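Local atomic coordinates of cruciferin (PDB entry 3KGL), a protein that probably serves as a seed storage protein of rapeseed, an 11S globulin that acts as a nutrient reservoir. Residues Gly72-Val80 against Thr157-Asp168; Val350-Asn361 against Phe384-Phe395. All blocks are in the same frame, centred on the assembly; numbering follows the deposited sequence.

Interaction 1: Gly72-Val80 against Thr157-Asp168; sequences GEGLMGRVV and THPGVAQWFYND
The indole of W164 folds back over its own cross-strand partner, G77, and occupies the place where any other residue would carry a side chain. G77 CA lies 3.8 Å from the centroid of the W164 five-membered ring and 29° off the ring normal, a CH-pi contact over the face. The first torsion of W164 (chi1 55°) sets CG between backbone N and carbonyl carbon, which swings the ring across the neighbouring strand. Beneath it the pair is locked by two backbone bonds, G77 N to W164 O at 3.1 Å and W164 N to G77 O at 3.2 Å. A serine in place of W164 would probably leave G77 without its aromatic cover and open a gap toward L55 and V146, and toward P422 of the second subunit. Strands 73-79 and 162-166, antiparallel at 160°, belong to a curled sheet of the N-terminal cupin beta-barrel. On the face of M76, F165, R78 and Q163, M76 SD approaches F165 CE1 to 3.7 Å, an oblique Met-aromatic contact alongside the ring. Next to it R78 and Q163 lie side by side, pointing the same way, and R78 CG meets V161 CG1 at 3.5 Å; the guanidinium itself pairs with E147. L75 CD1 reaches Y166 CD2 at 4.2 Å on the W164 side, where the tyrosine ring also stacks with F259.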
loop_
_atom_site.group_PDB
_atom_site.type_symbol
_atom_site.label_atom_id
_atom_site.label_comp_id
_atom_site.label_asym_id
_atom_site.label_seq_id
_atom_site.Cartn_x
_atom_site.Cartn_y
_atom_site.Cartn_z
ATOM N N GLY A 72 -7.710 -29.645 -18.512
ATOM C CA GLY A 72 -7.267 -30.847 -17.848
ATOM C C GLY A 72 -7.925 -31.074 -16.518
ATOM O O GLY A 72 -8.951 -30.471 -16.203
ATOM N N GLU A 73 -7.313 -31.954 -15.736
ATOM C CA GLU A 73 -7.893 -32.424 -14.495
ATOM C C GLU A 73 -6.741 -32.971 -13.665
ATOM O O GLU A 73 -5.750 -33.442 -14.219
ATOM C CB GLU A 73 -8.915 -33.526 -14.804
ATOM C CG GLU A 73 -10.118 -33.600 -13.862
ATOM C CD GLU A 73 -11.325 -34.302 -14.494
ATOM O OE1 GLU A 73 -12.237 -34.734 -13.745
ATOM O OE2 GLU A 73 -11.366 -34.415 -15.742
ATOM N N GLY A 74 -6.853 -32.901 -12.341
ATOM C CA GLY A 74 -5.823 -33.457 -11.482
ATOM C C GLY A 74 -6.006 -33.241 -9.990
ATOM O O GLY A 74 -7.110 -32.988 -9.513
ATOM N N LEU A 75 -4.903 -33.348 -9.254
ATOM C CA LEU A 75 -4.903 -33.200 -7.804
ATOM C C LEU A 75 -4.146 -31.935 -7.392
ATOM O O LEU A 75 -3.231 -31.503 -8.090
ATOM C CB LEU A 75 -4.277 -34.445 -7.151
ATOM C CG LEU A 75 -5.031 -35.752 -7.431
ATOM C CD1 LEU A 75 -4.363 -36.945 -6.798
ATOM C CD2 LEU A 75 -6.445 -35.632 -6.924
ATOM N N MET A 76 -4.542 -31.340 -6.269
ATOM C CA MET A 76 -3.813 -30.214 -5.692
ATOM C C MET A 76 -3.681 -30.295 -4.177
ATOM O O MET A 76 -4.566 -30.771 -3.485
ATOM C CB MET A 76 -4.471 -28.892 -6.039
ATOM C CG MET A 76 -4.070 -27.796 -5.082
ATOM S SD MET A 76 -4.955 -26.275 -5.391
ATOM C CE MET A 76 -6.622 -26.772 -4.970
ATOM N N GLY A 77 -2.561 -29.803 -3.674
ATOM C CA GLY A 77 -2.302 -29.784 -2.256
ATOM C C GLY A 77 -1.831 -28.414 -1.819
ATOM O O GLY A 77 -0.853 -27.874 -2.333
ATOM N N ARG A 78 -2.551 -27.844 -0.866
ATOM C CA ARG A 78 -2.168 -26.591 -0.248
ATOM C C ARG A 78 -1.626 -27.015 1.102
ATOM O O ARG A 78 -2.009 -28.064 1.619
ATOM C CB ARG A 78 -3.414 -25.717 -0.060
ATOM C CG ARG A 78 -3.338 -24.282 -0.600
ATOM C CD ARG A 78 -4.730 -23.792 -1.031
ATOM N NE ARG A 78 -5.758 -24.363 -0.164
ATOM C CZ ARG A 78 -6.957 -24.759 -0.577
ATOM N NH1 ARG A 78 -7.289 -24.647 -1.854
ATOM N NH2 ARG A 78 -7.823 -25.275 0.289
ATOM N N VAL A 79 -0.726 -26.220 1.670
ATOM C CA VAL A 79 -0.247 -26.451 3.030
ATOM C C VAL A 79 -0.083 -25.115 3.718
ATOM O O VAL A 79 0.786 -24.328 3.348
ATOM C CB VAL A 79 1.116 -27.162 3.059
ATOM C CG1 VAL A 79 1.594 -27.311 4.496
ATOM C CG2 VAL A 79 1.036 -28.510 2.372
ATOM N N VAL A 80 -0.905 -24.860 4.727
ATOM C CA VAL A 80 -0.847 -23.589 5.442
ATOM C C VAL A 80 0.031 -23.669 6.703
ATOM O O VAL A 80 0.397 -24.765 7.141
ATOM C CB VAL A 80 -2.244 -23.144 5.844
ATOM C CG1 VAL A 80 -3.200 -23.313 4.679
ATOM C CG2 VAL A 80 -2.704 -23.969 7.009
ATOM N N THR A 157 -4.352 -18.320 -3.349
ATOM C CA THR A 157 -3.191 -18.626 -2.539
ATOM C C THR A 157 -2.607 -17.393 -1.868
ATOM O O THR A 157 -2.241 -16.433 -2.530
ATOM C CB THR A 157 -2.118 -19.342 -3.371
ATOM O OG1 THR A 157 -2.203 -20.749 -3.126
ATOM C CG2 THR A 157 -0.722 -18.861 -2.998
ATOM N N HIS A 158 -2.538 -17.437 -0.542
ATOM C CA HIS A 158 -1.935 -16.382 0.265
ATOM C C HIS A 158 -0.424 -16.397 0.094
ATOM O O HIS A 158 0.158 -17.459 -0.047
ATOM C CB HIS A 158 -2.266 -16.638 1.740
ATOM C CG HIS A 158 -3.071 -15.553 2.385
ATOM N ND1 HIS A 158 -4.430 -15.420 2.195
ATOM C CD2 HIS A 158 -2.709 -14.556 3.229
ATOM C CE1 HIS A 158 -4.868 -14.382 2.888
ATOM N NE2 HIS A 158 -3.845 -13.842 3.525
ATOM N N PRO A 159 0.224 -15.222 0.122
ATOM C CA PRO A 159 1.691 -15.265 0.176
ATOM C C PRO A 159 2.122 -16.202 1.296
ATOM O O PRO A 159 1.612 -16.071 2.414
ATOM C CB PRO A 159 2.081 -13.829 0.538
ATOM C CG PRO A 159 0.946 -12.988 0.066
ATOM C CD PRO A 159 -0.306 -13.849 0.120
ATOM N N GLY A 160 3.024 -17.136 1.006
ATOM C CA GLY A 160 3.532 -18.027 2.028
ATOM C C GLY A 160 2.928 -19.415 2.029
ATOM O O GLY A 160 3.450 -20.318 2.684
ATOM N N VAL A 161 1.825 -19.591 1.307
ATOM C CA VAL A 161 1.198 -20.906 1.174
ATOM C C VAL A 161 1.873 -21.754 0.092
ATOM O O VAL A 161 2.048 -21.297 -1.036
ATOM C CB VAL A 161 -0.283 -20.770 0.818
ATOM C CG1 VAL A 161 -0.911 -22.139 0.683
ATOM C CG2 VAL A 161 -1.015 -19.924 1.856
ATOM N N ALA A 162 2.245 -22.984 0.428
ATOM C CA ALA A 162 2.871 -23.873 -0.546
ATOM C C ALA A 162 1.837 -24.729 -1.255
ATOM O O ALA A 162 0.918 -25.217 -0.619
ATOM C CB ALA A 162 3.893 -24.758 0.126
ATOM N N GLN A 163 1.997 -24.907 -2.570
ATOM C CA GLN A 163 1.105 -25.749 -3.383
ATOM C C GLN A 163 1.862 -26.621 -4.367
ATOM O O GLN A 163 2.888 -26.211 -4.910
ATOM C CB GLN A 163 0.142 -24.903 -4.193
ATOM C CG GLN A 163 -1.164 -24.621 -3.513
ATOM C CD GLN A 163 -2.011 -23.664 -4.313
ATOM O OE1 GLN A 163 -1.602 -23.217 -5.377
ATOM N NE2 GLN A 163 -3.194 -23.338 -3.802
ATOM N N TRP A 164 1.327 -27.814 -4.607
ATOM C CA TRP A 164 1.862 -28.750 -5.597
ATOM C C TRP A 164 0.698 -29.293 -6.427
ATOM O O TRP A 164 -0.405 -29.472 -5.912
ATOM C CB TRP A 164 2.610 -29.908 -4.919
ATOM C CG TRP A 164 1.772 -30.637 -3.906
ATOM C CD1 TRP A 164 1.735 -30.407 -2.564
ATOM C CD2 TRP A 164 0.834 -31.692 -4.155
ATOM N NE1 TRP A 164 0.835 -31.250 -1.963
ATOM C CE2 TRP A 164 0.269 -32.048 -2.916
ATOM C CE3 TRP A 164 0.419 -32.369 -5.304
ATOM C CZ2 TRP A 164 -0.685 -33.046 -2.793
ATOM C CZ3 TRP A 164 -0.532 -33.365 -5.179
ATOM C CH2 TRP A 164 -1.072 -33.693 -3.934
ATOM N N PHE A 165 0.940 -29.557 -7.710
ATOM C CA PHE A 165 -0.098 -30.093 -8.588
ATOM C C PHE A 165 0.309 -31.429 -9.202
ATOM O O PHE A 165 1.485 -31.643 -9.514
ATOM C CB PHE A 165 -0.437 -29.086 -9.687
ATOM C CG PHE A 165 -0.976 -27.788 -9.165
ATOM C CD1 PHE A 165 -2.331 -27.632 -8.923
ATOM C CD2 PHE A 165 -0.126 -26.723 -8.904
ATOM C CE1 PHE A 165 -2.829 -26.439 -8.434
ATOM C CE2 PHE A 165 -0.619 -25.529 -8.416
ATOM C CZ PHE A 165 -1.971 -25.384 -8.185
ATOM N N TYR A 166 -0.666 -32.325 -9.366
ATOM C CA TYR A 166 -0.425 -33.637 -9.973
ATOM C C TYR A 166 -1.438 -33.933 -11.059
ATOM O O TYR A 166 -2.642 -33.795 -10.849
ATOM C CB TYR A 166 -0.477 -34.762 -8.932
ATOM C CG TYR A 166 -0.282 -36.154 -9.516
ATOM C CD1 TYR A 166 0.981 -36.617 -9.851
ATOM C CD2 TYR A 166 -1.362 -37.003 -9.733
ATOM C CE1 TYR A 166 1.165 -37.885 -10.381
ATOM C CE2 TYR A 166 -1.186 -38.271 -10.271
ATOM C CZ TYR A 166 0.083 -38.708 -10.590
ATOM O OH TYR A 166 0.277 -39.969 -11.123
ATOM N N ASN A 167 -0.939 -34.352 -12.216
ATOM C CA ASN A 167 -1.795 -34.808 -13.297
ATOM C C ASN A 167 -2.014 -36.321 -13.250
ATOM O O ASN A 167 -1.238 -37.090 -13.825
ATOM C CB ASN A 167 -1.208 -34.407 -14.643
ATOM C CG ASN A 167 -2.187 -34.592 -15.782
ATOM O OD1 ASN A 167 -1.791 -34.679 -16.949
ATOM N ND2 ASN A 167 -3.477 -34.648 -15.452
ATOM N N ASP A 168 -3.063 -36.728 -12.535
ATOM C CA ASP A 168 -3.536 -38.105 -12.533
ATOM C C ASP A 168 -4.175 -38.370 -13.882
ATOM O O ASP A 168 -4.382 -39.515 -14.288
ATOM C CB ASP A 168 -4.591 -38.309 -11.432
ATOM C CG ASP A 168 -5.830 -37.422 -11.622
ATOM O OD1 ASP A 168 -5.698 -36.336 -12.226
ATOM O OD2 ASP A 168 -6.935 -37.801 -11.159
#

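Interaction 2: Val350-Asn361 against Phe384-Phe395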
loop_
_atom_site.group_PDB
_atom_site.type_symbol
_atom_site.label_atom_id
_atom_site.label_comp_id
_atom_site.label_asym_id
_atom_site.label_seq_id
_atom_site.Cartn_x
_atom_site.Cartn_y
_atom_site.Cartn_z
ATOM N N VAL A 350 -6.958 -15.855 -23.113
ATOM C CA VAL A 350 -7.863 -16.616 -23.953
ATOM C C VAL A 350 -7.609 -18.099 -23.703
ATOM O O VAL A 350 -6.470 -18.554 -23.776
ATOM C CB VAL A 350 -7.615 -16.284 -25.427
ATOM C CG1 VAL A 350 -8.571 -17.063 -26.338
ATOM C CG2 VAL A 350 -7.761 -14.804 -25.632
ATOM N N THR A 351 -8.655 -18.851 -23.379
ATOM C CA THR A 351 -8.492 -20.285 -23.170
ATOM C C THR A 351 -9.009 -21.059 -24.371
ATOM O O THR A 351 -8.679 -22.227 -24.541
ATOM C CB THR A 351 -9.190 -20.795 -21.879
ATOM O OG1 THR A 351 -10.606 -20.584 -21.956
ATOM C CG2 THR A 351 -8.642 -20.092 -20.661
ATOM N N ASP A 352 -9.801 -20.399 -25.212
ATOM C CA ASP A 352 -10.461 -21.077 -26.319
ATOM C C ASP A 352 -10.916 -20.117 -27.409
ATOM O O ASP A 352 -11.696 -19.196 -27.161
ATOM C CB ASP A 352 -11.673 -21.854 -25.803
ATOM C CG ASP A 352 -11.285 -23.039 -24.944
ATOM O OD1 ASP A 352 -10.614 -23.943 -25.494
ATOM O OD2 ASP A 352 -11.652 -23.065 -23.736
ATOM N N GLY A 353 -10.437 -20.343 -28.625
ATOM C CA GLY A 353 -10.910 -19.570 -29.751
ATOM C C GLY A 353 -10.348 -18.168 -29.896
ATOM O O GLY A 353 -9.260 -17.838 -29.415
ATOM N N GLU A 354 -11.114 -17.332 -30.575
ATOM C CA GLU A 354 -10.606 -16.070 -31.052
ATOM C C GLU A 354 -11.665 -14.995 -30.906
ATOM O O GLU A 354 -12.860 -15.262 -31.011
ATOM C CB GLU A 354 -10.241 -16.183 -32.538
ATOM C CG GLU A 354 -9.136 -17.164 -32.878
ATOM C CD GLU A 354 -8.176 -16.614 -33.931
ATOM O OE1 GLU A 354 -7.177 -17.301 -34.260
ATOM O OE2 GLU A 354 -8.416 -15.486 -34.422
ATOM N N ALA A 355 -11.220 -13.767 -30.681
ATOM C CA ALA A 355 -12.120 -12.628 -30.711
ATOM C C ALA A 355 -11.380 -11.367 -31.127
ATOM O O ALA A 355 -10.160 -11.260 -30.997
ATOM C CB ALA A 355 -12.796 -12.439 -29.372
ATOM N N HIS A 356 -12.126 -10.406 -31.644
ATOM C CA HIS A 356 -11.520 -9.173 -32.081
ATOM C C HIS A 356 -11.787 -8.087 -31.057
ATOM O O HIS A 356 -12.943 -7.768 -30.754
ATOM C CB HIS A 356 -12.051 -8.763 -33.447
ATOM C CG HIS A 356 -11.337 -7.585 -34.023
ATOM N ND1 HIS A 356 -10.247 -7.715 -34.856
ATOM C CD2 HIS A 356 -11.532 -6.255 -33.851
ATOM C CE1 HIS A 356 -9.808 -6.513 -35.186
ATOM N NE2 HIS A 356 -10.570 -5.611 -34.590
ATOM N N VAL A 357 -10.713 -7.532 -30.505
ATOM C CA VAL A 357 -10.863 -6.540 -29.451
ATOM C C VAL A 357 -10.247 -5.197 -29.785
ATOM O O VAL A 357 -9.260 -5.097 -30.514
ATOM C CB VAL A 357 -10.352 -7.021 -28.042
ATOM C CG1 VAL A 357 -9.449 -8.249 -28.119
ATOM C CG2 VAL A 357 -9.642 -5.890 -27.328
ATOM N N GLN A 358 -10.864 -4.162 -29.239
ATOM C CA GLN A 358 -10.301 -2.834 -29.264
ATOM C C GLN A 358 -10.117 -2.339 -27.825
ATOM O O GLN A 358 -10.988 -2.511 -26.967
ATOM C CB GLN A 358 -11.198 -1.894 -30.062
ATOM C CG GLN A 358 -11.679 -2.483 -31.376
ATOM C CD GLN A 358 -12.278 -1.443 -32.308
ATOM O OE1 GLN A 358 -11.617 -0.474 -32.688
ATOM N NE2 GLN A 358 -13.533 -1.649 -32.690
ATOM N N VAL A 359 -8.960 -1.744 -27.575
ATOM C CA VAL A 359 -8.638 -1.156 -26.291
ATOM C C VAL A 359 -8.293 0.311 -26.553
ATOM O O VAL A 359 -7.450 0.611 -27.402
ATOM C CB VAL A 359 -7.431 -1.876 -25.665
ATOM C CG1 VAL A 359 -7.193 -1.419 -24.244
ATOM C CG2 VAL A 359 -7.645 -3.365 -25.712
ATOM N N VAL A 360 -8.960 1.220 -25.844
ATOM C CA VAL A 360 -8.698 2.649 -25.991
ATOM C C VAL A 360 -8.173 3.256 -24.674
ATOM O O VAL A 360 -8.757 3.030 -23.605
ATOM C CB VAL A 360 -9.983 3.373 -26.398
ATOM C CG1 VAL A 360 -9.698 4.838 -26.682
ATOM C CG2 VAL A 360 -10.619 2.681 -27.583
ATOM N N ASN A 361 -7.083 4.026 -24.736
ATOM C CA ASN A 361 -6.544 4.634 -23.512
ATOM C C ASN A 361 -7.154 5.986 -23.152
ATOM O O ASN A 361 -8.242 6.337 -23.622
ATOM C CB ASN A 361 -5.002 4.675 -23.493
ATOM C CG ASN A 361 -4.399 5.530 -24.609
ATOM O OD1 ASN A 361 -3.190 5.460 -24.856
ATOM N ND2 ASN A 361 -5.224 6.335 -25.280
ATOM N N PHE A 384 -8.628 2.098 -19.091
ATOM C CA PHE A 384 -8.661 1.672 -20.476
ATOM C C PHE A 384 -9.998 0.980 -20.727
ATOM O O PHE A 384 -10.468 0.205 -19.899
ATOM C CB PHE A 384 -7.513 0.713 -20.760
ATOM C CG PHE A 384 -6.167 1.372 -20.796
ATOM C CD1 PHE A 384 -5.860 2.389 -19.919
ATOM C CD2 PHE A 384 -5.200 0.959 -21.695
ATOM C CE1 PHE A 384 -4.614 2.991 -19.944
ATOM C CE2 PHE A 384 -3.951 1.559 -21.716
ATOM C CZ PHE A 384 -3.659 2.576 -20.838
ATOM N N SER A 385 -10.607 1.276 -21.864
ATOM C CA SER A 385 -11.923 0.751 -22.195
ATOM C C SER A 385 -11.824 -0.262 -23.325
ATOM O O SER A 385 -11.099 -0.052 -24.306
ATOM C CB SER A 385 -12.897 1.890 -22.541
ATOM O OG SER A 385 -12.229 3.143 -22.599
ATOM N N VAL A 386 -12.570 -1.356 -23.179
ATOM C CA VAL A 386 -12.364 -2.547 -23.986
ATOM C C VAL A 386 -13.647 -2.997 -24.644
ATOM O O VAL A 386 -14.677 -3.088 -23.982
ATOM C CB VAL A 386 -11.895 -3.731 -23.104
ATOM C CG1 VAL A 386 -11.457 -4.936 -23.953
ATOM C CG2 VAL A 386 -10.777 -3.300 -22.197
ATOM N N VAL A 387 -13.583 -3.291 -25.942
ATOM C CA VAL A 387 -14.642 -4.069 -26.585
ATOM C C VAL A 387 -14.081 -5.352 -27.201
ATOM O O VAL A 387 -12.941 -5.391 -27.666
ATOM C CB VAL A 387 -15.406 -3.273 -27.639
ATOM C CG1 VAL A 387 -14.636 -3.263 -28.955
ATOM C CG2 VAL A 387 -16.785 -3.872 -27.826
ATOM N N LYS A 388 -14.878 -6.410 -27.179
ATOM C CA LYS A 388 -14.442 -7.682 -27.728
ATOM C C LYS A 388 -15.610 -8.366 -28.433
ATOM O O LYS A 388 -16.691 -8.440 -27.884
ATOM C CB LYS A 388 -13.828 -8.569 -26.630
ATOM C CG LYS A 388 -14.170 -8.154 -25.191
ATOM C CD LYS A 388 -13.393 -8.974 -24.150
ATOM C CE LYS A 388 -13.351 -8.269 -22.783
ATOM N NZ LYS A 388 -14.615 -8.371 -21.981
ATOM N N ARG A 389 -15.398 -8.809 -29.672
ATOM C CA ARG A 389 -16.407 -9.554 -30.414
ATOM C C ARG A 389 -15.880 -10.960 -30.668
ATOM O O ARG A 389 -14.744 -11.129 -31.085
ATOM C CB ARG A 389 -16.714 -8.869 -31.743
ATOM C CG ARG A 389 -17.920 -9.466 -32.472
ATOM C CD ARG A 389 -18.056 -8.976 -33.924
ATOM N NE ARG A 389 -17.615 -9.976 -34.899
ATOM C CZ ARG A 389 -16.619 -9.800 -35.763
ATOM N NH1 ARG A 389 -15.964 -8.653 -35.787
ATOM N NH2 ARG A 389 -16.285 -10.764 -36.615
ATOM N N ALA A 390 -16.690 -11.976 -30.403
ATOM C CA ALA A 390 -16.228 -13.348 -30.586
ATOM C C ALA A 390 -16.152 -13.646 -32.074
ATOM O O ALA A 390 -16.955 -13.146 -32.858
ATOM C CB ALA A 390 -17.138 -14.333 -29.868
ATOM N N THR A 391 -15.175 -14.461 -32.453
ATOM C CA THR A 391 -14.823 -14.638 -33.858
ATOM C C THR A 391 -14.776 -16.094 -34.281
ATOM O O THR A 391 -15.162 -16.439 -35.396
ATOM C CB THR A 391 -13.457 -14.012 -34.153
ATOM O OG1 THR A 391 -13.652 -12.795 -34.883
ATOM C CG2 THR A 391 -12.582 -14.980 -34.969
ATOM N N SER A 392 -14.264 -16.933 -33.389
ATOM C CA SER A 392 -14.296 -18.365 -33.581
ATOM C C SER A 392 -15.683 -18.825 -33.172
ATOM O O SER A 392 -16.525 -18.003 -32.770
ATOM C CB SER A 392 -13.233 -19.039 -32.722
ATOM O OG SER A 392 -13.393 -18.688 -31.355
ATOM N N GLU A 393 -15.927 -20.128 -33.267
ATOM C CA GLU A 393 -17.246 -20.653 -32.951
ATOM C C GLU A 393 -17.701 -20.235 -31.558
ATOM O O GLU A 393 -18.776 -19.657 -31.395
ATOM C CB GLU A 393 -17.298 -22.161 -33.128
ATOM C CG GLU A 393 -17.875 -22.578 -34.461
ATOM C CD GLU A 393 -18.831 -23.740 -34.314
ATOM O OE1 GLU A 393 -19.709 -23.904 -35.190
ATOM O OE2 GLU A 393 -18.710 -24.479 -33.308
ATOM N N GLN A 394 -16.888 -20.512 -30.549
ATOM C CA GLN A 394 -17.106 -19.838 -29.277
ATOM C C GLN A 394 -15.815 -19.323 -28.654
ATOM O O GLN A 394 -14.754 -19.944 -28.762
ATOM C CB GLN A 394 -17.918 -20.689 -28.305
ATOM C CG GLN A 394 -17.117 -21.627 -27.429
ATOM C CD GLN A 394 -18.011 -22.326 -26.412
ATOM O OE1 GLN A 394 -19.064 -21.794 -26.016
ATOM N NE2 GLN A 394 -17.605 -23.526 -25.992
ATOM N N PHE A 395 -15.929 -18.155 -28.033
ATOM C CA PHE A 395 -14.816 -17.473 -27.384
ATOM C C PHE A 395 -14.875 -17.703 -25.881
ATOM O O PHE A 395 -15.919 -17.513 -25.265
ATOM C CB PHE A 395 -14.908 -15.973 -27.666
ATOM C CG PHE A 395 -13.743 -15.191 -27.156
ATOM C CD1 PHE A 395 -12.451 -15.527 -27.532
ATOM C CD2 PHE A 395 -13.933 -14.113 -26.312
ATOM C CE1 PHE A 395 -11.361 -14.800 -27.065
ATOM C CE2 PHE A 395 -12.846 -13.389 -25.845
ATOM C CZ PHE A 395 -11.555 -13.738 -26.221
#
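A355 and F395 meet where strands 354-360 and 385-390, antiparallel neighbours in the C-terminal cupin beta-barrel, give way to the turn before strand 394-401. A355 CB stands over the centre of the F395 ring, 3.4 Å from its centroid and 2° off the normal, while V350 CG1 touches F395 CE1 at 3.7 Å. With CG of F395 anti to its backbone nitrogen (chi1 -174°), the ring is laid beneath A355. This closely packed, buried side continues through V357 CG2, which meets V386 CG1 at 3.9 Å, and through V359 to F384, whose ring carries N361 CB over one face.

The face of H356, Q358, V360, S385, V387 and R389 is mixed. Toward S385 it packs on the third subunit, where Q358 NE2 bonds to T224 of that chain; H356 and R389, by contrast, are partly exposed, H356 bonding to D369 and Q371 and R389 NH1 forming a salt bridge to a sulfate ion probably from the crystallisation liquor. E354, T391 and S392 at the turn are likewise partly exposed. There S392 OG accepts from E354 N at 2.8 Å, and E354 O receives two donors from the same face of its plane: T391 N at 2.8 Å and S392 N at 3.2 Å, the latter standing 38° out of that plane.

Overall arrangement
Interaction 1 closes before interaction 2 opens along the chain, and the two lie in different cupin ranges, on opposite sides of the chain's centre. Their own centres are 30 Å apart; the nearest atoms come to about 9 Å without touching. Each joins antiparallel strands in a curled sheet of its barrel: 73-79 and 162-166 in the first, 354-360 and 385-390 in the second. This matches the two-cupin plan of 11S globulins. Both also border other copies in the trimeric assembly, but different ones: residues of interaction 1 pack on the second subunit and those of interaction 2 on the third, so these two patches lie against different neighbouring subunits.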